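Local coordinates for protein dipeptidase (Streptococcus thermophilus, PDB 3PEB) that is probably a manganese-dependent hydrolase of the M24B peptidase family, seen here as its Creatinase/Prolidase-type N-terminal domain, at residues G20-S25 and E124-F129. Numbering follows the deposited sequence.
Sequences GLAIVS and ENLTPF
Leu126 packs against Ala22 and Val24 in a small, buried, purely apolar contact between strand 21-24 and the link that joins strand 122-125 to helix 127-133 in the Creatinase/Prolidase N-terminal domain. The two segments bury 96 Å² between them, both sides summed. One methyl does the touching: CD2 of Leu126 lies 3.9 Å from CB of Ala22 and 4.1 Å from CG2 of Val24. Two residues apart on an extended strand, Ala22 and Val24 turn their side chains to the same face of the sheet, and the methyl reaches both at once. The backbones stay well separated, with 7.6 Å between CA of Ala22 and CA of Leu126, a span bridged by the leucine side chain, whose CG is anti to its own N (chi1 -168°). At Val24, the branch beside the backbone N, CG2, meets the leucine. Just beside Leu126, in the turn that leads into helix 127-133, Thr127 N donates a nearly straight (163°) capping bond to Asn125 OD1 at 3.0 Å; Asn125 OD1 also accepts from Phe104 N. Strand 96-102 separates strands 21-24 and 122-125 in the mixed sheet, so the contact joins non-adjacent parts, while Thr29, Val30 and Leu33 of helix 27-34 also pack on Val24.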
loop_
_atom_site.group_PDB
_atom_site.type_symbol
_atom_site.label_atom_id
_atom_site.label_comp_id
_atom_site.label_asym_id
_atom_site.label_seq_id
_atom_site.Cartn_x
_atom_site.Cartn_y
_atom_site.Cartn_z
ATOM N N GLY A 20 7.256 6.849 -7.830
ATOM C CA GLY A 20 7.120 7.511 -6.541
ATOM C C GLY A 20 6.391 6.715 -5.470
ATOM O O GLY A 20 6.352 7.137 -4.312
ATOM N N LEU A 21 5.830 5.561 -5.824
ATOM C CA LEU A 21 4.965 4.855 -4.901
ATOM C C LEU A 21 4.767 3.389 -5.245
ATOM O O LEU A 21 4.510 3.045 -6.422
ATOM C CB LEU A 21 3.583 5.525 -4.868
ATOM C CG LEU A 21 2.477 4.855 -4.004
ATOM C CD1 LEU A 21 2.759 4.920 -2.497
ATOM C CD2 LEU A 21 1.110 5.522 -4.296
ATOM N N ALA A 22 4.869 2.532 -4.225
ATOM C CA ALA A 22 4.369 1.151 -4.323
ATOM C C ALA A 22 3.096 1.024 -3.484
ATOM O O ALA A 22 3.051 1.454 -2.324
ATOM C CB ALA A 22 5.421 0.098 -3.828
ATOM N N ILE A 23 2.093 0.369 -4.056
ATOM C CA ILE A 23 0.861 0.054 -3.331
ATOM C C ILE A 23 0.843 -1.445 -3.141
ATOM O O ILE A 23 0.690 -2.202 -4.103
ATOM C CB ILE A 23 -0.421 0.507 -4.100
ATOM C CG1 ILE A 23 -0.372 2.009 -4.359
ATOM C CG2 ILE A 23 -1.701 0.125 -3.281
ATOM C CD1 ILE A 23 -1.568 2.558 -5.197
ATOM N N VAL A 24 1.011 -1.865 -1.891
ATOM C CA VAL A 24 1.096 -3.261 -1.519
ATOM C C VAL A 24 -0.268 -3.672 -0.983
ATOM O O VAL A 24 -0.796 -3.036 -0.067
ATOM C CB VAL A 24 2.223 -3.477 -0.465
ATOM C CG1 VAL A 24 2.274 -4.940 0.037
ATOM C CG2 VAL A 24 3.596 -3.093 -1.067
ATOM N N SER A 25 -0.833 -4.726 -1.575
ATOM C CA SER A 25 -2.160 -5.184 -1.245
ATOM C C SER A 25 -2.237 -6.601 -0.691
ATOM O O SER A 25 -3.215 -6.925 -0.006
ATOM C CB SER A 25 -3.073 -5.110 -2.482
ATOM O OG SER A 25 -2.530 -5.843 -3.550
ATOM N N GLU A 124 2.363 -0.160 -12.902
ATOM C CA GLU A 124 3.304 -1.194 -13.305
ATOM C C GLU A 124 3.295 -2.285 -12.257
ATOM O O GLU A 124 2.866 -2.055 -11.134
ATOM C CB GLU A 124 4.723 -0.642 -13.431
ATOM C CG GLU A 124 4.919 0.415 -14.534
ATOM C CD GLU A 124 4.814 -0.135 -15.948
ATOM O OE1 GLU A 124 4.823 -1.378 -16.134
ATOM O OE2 GLU A 124 4.723 0.695 -16.887
ATOM N N ASN A 125 3.767 -3.470 -12.635
ATOM C CA ASN A 125 3.646 -4.677 -11.811
ATOM C C ASN A 125 4.833 -4.876 -10.834
ATOM O O ASN A 125 5.959 -5.027 -11.256
ATOM C CB ASN A 125 3.560 -5.896 -12.715
ATOM C CG ASN A 125 3.141 -7.145 -11.991
ATOM O OD1 ASN A 125 2.765 -7.111 -10.812
ATOM N ND2 ASN A 125 3.137 -8.274 -12.729
ATOM N N LEU A 126 4.522 -4.880 -9.546
ATOM C CA LEU A 126 5.463 -5.098 -8.438
ATOM C C LEU A 126 5.657 -6.560 -8.098
ATOM O O LEU A 126 6.607 -6.909 -7.386
ATOM C CB LEU A 126 4.932 -4.408 -7.184
ATOM C CG LEU A 126 5.877 -4.255 -5.975
ATOM C CD1 LEU A 126 7.100 -3.390 -6.341
ATOM C CD2 LEU A 126 5.078 -3.647 -4.827
ATOM N N THR A 127 4.771 -7.437 -8.580
ATOM C CA THR A 127 4.786 -8.816 -8.125
ATOM C C THR A 127 6.120 -9.533 -8.385
ATOM O O THR A 127 6.617 -10.258 -7.511
ATOM C CB THR A 127 3.559 -9.626 -8.691
ATOM O OG1 THR A 127 2.360 -9.212 -8.019
ATOM C CG2 THR A 127 3.772 -11.130 -8.445
ATOM N N PRO A 128 6.715 -9.351 -9.576
ATOM C CA PRO A 128 7.996 -10.010 -9.827
ATOM C C PRO A 128 9.095 -9.607 -8.819
ATOM O O PRO A 128 9.822 -10.470 -8.314
ATOM C CB PRO A 128 8.342 -9.563 -11.247
ATOM C CG PRO A 128 6.991 -9.375 -11.908
ATOM C CD PRO A 128 6.166 -8.740 -10.805
ATOM N N PHE A 129 9.159 -8.324 -8.482
ATOM C CA PHE A 129 10.112 -7.877 -7.487
ATOM C C PHE A 129 9.849 -8.497 -6.110
ATOM O O PHE A 129 10.812 -8.936 -5.429
ATOM C CB PHE A 129 10.172 -6.371 -7.403
ATOM C CG PHE A 129 11.253 -5.887 -6.467
ATOM C CD1 PHE A 129 12.582 -6.126 -6.770
ATOM C CD2 PHE A 129 10.942 -5.265 -5.266
ATOM C CE1 PHE A 129 13.608 -5.719 -5.897
ATOM C CE2 PHE A 129 11.975 -4.852 -4.393
ATOM C CZ PHE A 129 13.283 -5.086 -4.719
#